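Local coordinates for probable endoglucanase (Gluconacetobacter xylinus, PDB 1WZZ), which hydrolyses internal beta-1,4-glucosidic linkages in cellulose and carboxymethyl-cellulose, as a family 8 glycoside hydrolase built on an (alpha/alpha)6 barrel, at residues 241-244 and 245-248; 69-72 and 73-76; 152-156 and 157-161. All coordinates share one frame; numbering follows the deposited sequence.

How the contacts relate
The three contacts are local ones, and together they illustrate how place in an (alpha/alpha)6 barrel enzyme shapes side-chain chemistry. Contact 1, on helix 240-247, is buried near the middle of the chain and is made almost wholly of aromatic and aliphatic groups. Contact 2, on helix 64-77 across the chain's centre, is half buried: buried tryptophans on one side, an arginine and a threonine nearer the surface on the other. Contact 3 has no helix; the loop that follows strand 149-152 is tied by a water and a proline-phenylalanine CH-pi contact. No element is shared, and none touches another, yet contacts 1 and 3 each bring a side chain close to the predicted nucleophile D106.

Contact 1. Residues 241-244 and 245-248; sequences VPLY and FYWA
V241 and F245, one helical turn apart, lie side by side and point the same way, with V241 CG1 4.1 Å from F245 CD1. Their backbones are joined as well: F245 N gives its hydrogen to V241 O at 3.2 Å in an almost straight bond. That carbonyl oxygen also lies in the plane of the phenyl ring, 3.3 Å from F245 CD1, and so meets the ring's polarised C-H edge rather than its pi cloud. P242 comes next. As a proline it has no N-H to give, which costs little in the first turn of a helix; its oxygen accepts from Y246 N at 2.9 Å. L243 carries the turn further, its oxygen bonded to W247 N and lying in plane at the edge of the Y246 ring. The leucine has CG trans to the backbone N (chi1 -178°), which sets CG beside the carbonyl carbon, and the chain crosses the Y246 side chain at a slant, L243 CD1 to Y246 CD1 4.1 Å. Y244 ends the segment, and its oxygen takes the N-H of A248, where the helix gives out. Its ring runs alongside the indole of W247: Y244 CD2 is 3.8 Å from W247 CE3, which sits near the phenol's plane at its edge, while the indole is met obliquely. The side chain of Y244 also comes within about 6 Å of that of D106, the predicted nucleophile, so this buried turn probably borders the catalytic centre. Around it, F245 packs on helices 174-184 and 188-202, V241 reaches V200 of the latter, and W247 rests on helix 315-331, where E330 accepts the hydrogen bond of its NE1.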
# COMPACT_ATOMS: atom_id res chain seq x y z
N VAL A 241 -3.92 1.94 5.93
CA VAL A 241 -3.25 2.87 6.83
C VAL A 241 -2.91 2.27 8.21
O VAL A 241 -1.75 2.29 8.63
CB VAL A 241 -4.07 4.18 6.97
CG1 VAL A 241 -3.46 5.08 8.06
CG2 VAL A 241 -4.09 4.91 5.63
N PRO A 242 -3.90 1.69 8.92
CA PRO A 242 -3.54 1.11 10.23
C PRO A 242 -2.52 -0.01 10.10
O PRO A 242 -1.66 -0.15 10.96
CB PRO A 242 -4.89 0.61 10.79
CG PRO A 242 -5.77 0.48 9.58
CD PRO A 242 -5.35 1.64 8.69
N LEU A 243 -2.61 -0.76 9.00
CA LEU A 243 -1.68 -1.84 8.78
C LEU A 243 -0.23 -1.34 8.59
O LEU A 243 0.68 -1.80 9.26
CB LEU A 243 -2.08 -2.66 7.56
CG LEU A 243 -1.13 -3.84 7.32
CD1 LEU A 243 -1.25 -4.83 8.47
CD2 LEU A 243 -1.47 -4.51 5.99
N TYR A 244 -0.03 -0.40 7.69
CA TYR A 244 1.34 0.05 7.44
C TYR A 244 1.98 0.72 8.66
O TYR A 244 3.17 0.53 8.94
CB TYR A 244 1.35 1.02 6.25
CG TYR A 244 1.22 0.38 4.89
CD1 TYR A 244 0.39 0.97 3.92
CD2 TYR A 244 1.93 -0.75 4.54
CE1 TYR A 244 0.27 0.42 2.64
CE2 TYR A 244 1.83 -1.31 3.23
CZ TYR A 244 1.00 -0.71 2.30
OH TYR A 244 0.90 -1.23 1.05
N PHE A 245 1.20 1.50 9.41
CA PHE A 245 1.75 2.14 10.57
C PHE A 245 1.98 1.14 11.72
O PHE A 245 2.96 1.28 12.45
CB PHE A 245 0.87 3.36 10.94
CG PHE A 245 1.10 4.54 10.04
CD1 PHE A 245 0.58 4.57 8.75
CD2 PHE A 245 1.95 5.58 10.44
CE1 PHE A 245 0.88 5.61 7.86
CE2 PHE A 245 2.27 6.63 9.56
CZ PHE A 245 1.74 6.65 8.27
N TYR A 246 1.13 0.12 11.85
CA TYR A 246 1.36 -0.92 12.86
C TYR A 246 2.67 -1.64 12.52
O TYR A 246 3.54 -1.84 13.36
CB TYR A 246 0.19 -1.93 12.85
CG TYR A 246 0.57 -3.40 13.08
CD1 TYR A 246 0.76 -4.27 11.99
CD2 TYR A 246 0.76 -3.92 14.37
CE1 TYR A 246 1.13 -5.61 12.17
CE2 TYR A 246 1.14 -5.28 14.56
CZ TYR A 246 1.32 -6.10 13.45
OH TYR A 246 1.71 -7.42 13.61
N TRP A 247 2.81 -2.00 11.24
CA TRP A 247 3.96 -2.73 10.74
C TRP A 247 5.26 -2.00 11.01
O TRP A 247 6.27 -2.62 11.40
CB TRP A 247 3.72 -2.93 9.24
CG TRP A 247 4.66 -3.72 8.43
CD1 TRP A 247 5.91 -4.20 8.76
CD2 TRP A 247 4.43 -4.10 7.09
NE1 TRP A 247 6.46 -4.86 7.68
CE2 TRP A 247 5.57 -4.81 6.64
CE3 TRP A 247 3.35 -3.90 6.21
CZ2 TRP A 247 5.67 -5.31 5.35
CZ3 TRP A 247 3.45 -4.42 4.92
CH2 TRP A 247 4.60 -5.11 4.50
N ALA A 248 5.22 -0.69 10.83
CA ALA A 248 6.42 0.13 11.02
C ALA A 248 6.65 0.57 12.45
O ALA A 248 7.59 1.34 12.72
CB ALA A 248 6.36 1.36 10.10

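Contact 2. Residues 69-72 and 73-76; sequences SMWM and WART
R75 lies over one face of the W71 indole, one turn further along helix 64-77, and the two side chains cross at about a right angle. The methylene comes first: R75 CB stands 4.0 Å from the centroid of the six-membered ring, a CH-pi contact almost on the ring normal. A bend at chi3 (-19°) then turns the guanidinium back along the indole, placing CZ 4.5 Å from the centroid of the five-membered ring as a cation-pi pair. The guanidinium does not lie flat on the indole; the two planes are 78° apart, so NE and NH1 approach the face while NH1 also touches M72 CA at 3.6 Å. W71 CE3 meets A74 CB obliquely at 4.1 Å. On another side of the helix, M72 O is gripped twice. T76 N reaches it at 3.0 Å and T76 OG1 at 2.9 Å, from opposite faces of the carbonyl plane; the hydroxyl can fold back in this way because chi1 is 65°. Alongside, T76 CG2 touches CG of selenomethionine M72. The inward side chains meet neighbouring helices and a strand: W71 packs on M55 of helix 48-61 and on I111 and L115 of helix 105-122, M70 fits against M55 and A58, and W73 meets F90 of strand 89-91 edge-to-face.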
# COMPACT_ATOMS: atom_id res chain seq x y z
N SER A 69 11.22 -13.30 -12.22
CA SER A 69 10.27 -13.22 -13.30
C SER A 69 9.39 -11.97 -13.19
O SER A 69 9.20 -11.27 -14.18
CB SER A 69 9.38 -14.47 -13.31
OG SER A 69 8.48 -14.47 -14.41
N MSE A 70 8.87 -11.69 -11.99
CA MSE A 70 8.01 -10.53 -11.83
C MSE A 70 8.76 -9.22 -11.96
O MSE A 70 8.21 -8.25 -12.48
CB MSE A 70 7.27 -10.56 -10.48
CG MSE A 70 6.28 -11.71 -10.41
SE MSE A 70 5.31 -11.68 -8.70
CE MSE A 70 6.70 -12.43 -7.70
N TRP A 71 9.97 -9.17 -11.46
CA TRP A 71 10.75 -7.93 -11.55
C TRP A 71 11.16 -7.68 -13.00
O TRP A 71 11.04 -6.57 -13.53
CB TRP A 71 11.97 -8.03 -10.65
CG TRP A 71 12.95 -6.91 -10.79
CD1 TRP A 71 14.31 -7.04 -10.79
CD2 TRP A 71 12.69 -5.49 -10.92
NE1 TRP A 71 14.91 -5.81 -10.92
CE2 TRP A 71 13.95 -4.84 -11.00
CE3 TRP A 71 11.52 -4.71 -10.98
CZ2 TRP A 71 14.08 -3.45 -11.15
CZ3 TRP A 71 11.66 -3.31 -11.13
CH2 TRP A 71 12.93 -2.71 -11.21
N MSE A 72 11.63 -8.72 -13.67
CA MSE A 72 11.97 -8.51 -15.08
C MSE A 72 10.73 -8.01 -15.84
O MSE A 72 10.84 -7.11 -16.67
CB MSE A 72 12.51 -9.80 -15.72
CG MSE A 72 12.80 -9.63 -17.19
SE MSE A 72 13.69 -11.21 -17.86
CE MSE A 72 12.13 -12.28 -18.23
N TRP A 73 9.54 -8.55 -15.55
CA TRP A 73 8.34 -8.12 -16.25
C TRP A 73 8.01 -6.65 -15.91
O TRP A 73 7.69 -5.84 -16.80
CB TRP A 73 7.12 -8.99 -15.90
CG TRP A 73 5.92 -8.68 -16.78
CD1 TRP A 73 5.61 -9.28 -17.98
CD2 TRP A 73 4.95 -7.63 -16.60
NE1 TRP A 73 4.52 -8.67 -18.54
CE2 TRP A 73 4.10 -7.66 -17.72
CE3 TRP A 73 4.73 -6.68 -15.60
CZ2 TRP A 73 3.04 -6.76 -17.88
CZ3 TRP A 73 3.67 -5.79 -15.75
CH2 TRP A 73 2.84 -5.84 -16.88
N ALA A 74 8.09 -6.30 -14.63
CA ALA A 74 7.80 -4.92 -14.25
C ALA A 74 8.79 -3.93 -14.85
O ALA A 74 8.38 -2.86 -15.33
CB ALA A 74 7.79 -4.79 -12.70
N ARG A 75 10.07 -4.27 -14.84
CA ARG A 75 11.09 -3.36 -15.37
C ARG A 75 10.93 -3.17 -16.86
O ARG A 75 10.96 -2.04 -17.36
CB ARG A 75 12.50 -3.87 -15.09
CG ARG A 75 13.58 -2.84 -15.48
CD ARG A 75 15.00 -3.40 -15.50
NE ARG A 75 15.14 -4.63 -14.74
CZ ARG A 75 14.97 -5.85 -15.25
NH1 ARG A 75 15.11 -6.92 -14.47
NH2 ARG A 75 14.68 -6.01 -16.53
N THR A 76 10.71 -4.27 -17.57
CA THR A 76 10.56 -4.20 -19.03
C THR A 76 9.26 -3.58 -19.52
O THR A 76 9.25 -2.84 -20.51
CB THR A 76 10.75 -5.61 -19.71
OG1 THR A 76 9.71 -6.51 -19.32
CG2 THR A 76 12.04 -6.21 -19.31

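Contact 3. Residues 152-156 and 157-161; sequences LMPGA and VGFTK
The backbone of 152-161 doubles back between G155 and F159, where one water closes the turn by donating to G155 O at 3.1 Å and accepting from F159 N at 3.0 Å; G158 has a positive phi of 100°, at which a side chain would be jammed against the carbonyl oxygen of V157. Beside this bend the P154 ring lies over one face of the F159 phenyl, which swings to the proline's side with CG anti to its own carbonyl carbon (chi1 -55°). P154 CB sits above the ring centre at 3.9 Å, a CH-pi contact, while P154 CD meets F159 CB at 3.8 Å. The phenyl also lies close to the backbone, F159 CD2 being 3.6 Å from G155 N. With an alanine at F159, P154 would probably lose the aromatic face it lies on, and a gap would open beside G155. Further out, selenomethionine M153 SE touches T160 OG1 at 3.5 Å. The P154 side chain is about 7 Å from that of D106, so the loop probably borders the catalytic site. Behind it, M153 O accepts from T105 of helix 105-122, M153 and A156 lean on M142 of helix 125-142, and F159 pairs by backbone with I166 of strand 164-167.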
# COMPACT_ATOMS: atom_id res chain seq x y z
N LEU A 152 3.75 13.26 0.54
CA LEU A 152 4.04 12.28 -0.50
C LEU A 152 2.84 12.31 -1.47
O LEU A 152 1.73 11.97 -1.10
CB LEU A 152 4.16 10.90 0.16
CG LEU A 152 4.46 9.68 -0.69
CD1 LEU A 152 5.92 9.73 -1.19
CD2 LEU A 152 4.24 8.43 0.20
N MSE A 153 3.07 12.71 -2.73
CA MSE A 153 1.99 12.79 -3.73
C MSE A 153 1.62 11.38 -4.23
O MSE A 153 2.49 10.52 -4.33
CB MSE A 153 2.42 13.65 -4.96
CG MSE A 153 2.73 15.09 -4.66
SE MSE A 153 2.45 16.17 -6.29
CE MSE A 153 3.23 14.95 -7.64
N PRO A 154 0.35 11.16 -4.58
CA PRO A 154 -0.10 9.83 -5.06
C PRO A 154 0.32 9.47 -6.49
O PRO A 154 0.30 8.31 -6.87
CB PRO A 154 -1.63 9.89 -4.95
CG PRO A 154 -1.94 11.11 -4.14
CD PRO A 154 -0.79 12.06 -4.34
N GLY A 155 0.67 10.48 -7.27
CA GLY A 155 1.07 10.27 -8.66
C GLY A 155 1.53 11.60 -9.24
O GLY A 155 1.26 12.64 -8.67
N ALA A 156 2.17 11.55 -10.41
CA ALA A 156 2.68 12.77 -11.04
C ALA A 156 1.59 13.69 -11.55
O ALA A 156 1.73 14.93 -11.51
CB ALA A 156 3.58 12.38 -12.20
N VAL A 157 0.52 13.10 -12.04
CA VAL A 157 -0.56 13.87 -12.62
C VAL A 157 -1.90 13.69 -11.96
O VAL A 157 -2.29 12.56 -11.64
CB VAL A 157 -0.74 13.48 -14.11
CG1 VAL A 157 -1.95 14.20 -14.72
CG2 VAL A 157 0.53 13.81 -14.87
N GLY A 158 -2.58 14.82 -11.75
CA GLY A 158 -3.93 14.79 -11.23
C GLY A 158 -4.20 15.05 -9.77
O GLY A 158 -5.38 15.05 -9.36
N PHE A 159 -3.16 15.28 -9.00
CA PHE A 159 -3.36 15.46 -7.56
C PHE A 159 -2.94 16.81 -7.00
O PHE A 159 -2.90 16.99 -5.79
CB PHE A 159 -2.67 14.31 -6.83
CG PHE A 159 -3.12 12.95 -7.30
CD1 PHE A 159 -4.34 12.41 -6.88
CD2 PHE A 159 -2.35 12.22 -8.21
CE1 PHE A 159 -4.79 11.16 -7.37
CE2 PHE A 159 -2.78 10.99 -8.70
CZ PHE A 159 -4.01 10.45 -8.27
N THR A 160 -2.58 17.74 -7.86
CA THR A 160 -2.24 19.06 -7.35
C THR A 160 -3.24 20.01 -8.03
O THR A 160 -3.39 20.01 -9.24
CB THR A 160 -0.79 19.49 -7.67
OG1 THR A 160 0.13 18.76 -6.84
CG2 THR A 160 -0.59 20.99 -7.36
N LYS A 161 -3.94 20.77 -7.21
CA LYS A 161 -4.92 21.72 -7.71
C LYS A 161 -4.39 23.10 -7.35
O LYS A 161 -3.35 23.24 -6.70
CB LYS A 161 -6.29 21.46 -7.07
CG LYS A 161 -6.93 20.13 -7.45
CD LYS A 161 -8.03 19.73 -6.45
CE LYS A 161 -9.14 20.77 -6.35
NZ LYS A 161 -10.14 20.45 -5.29
O HOH W 1 -0.18 15.30 -9.10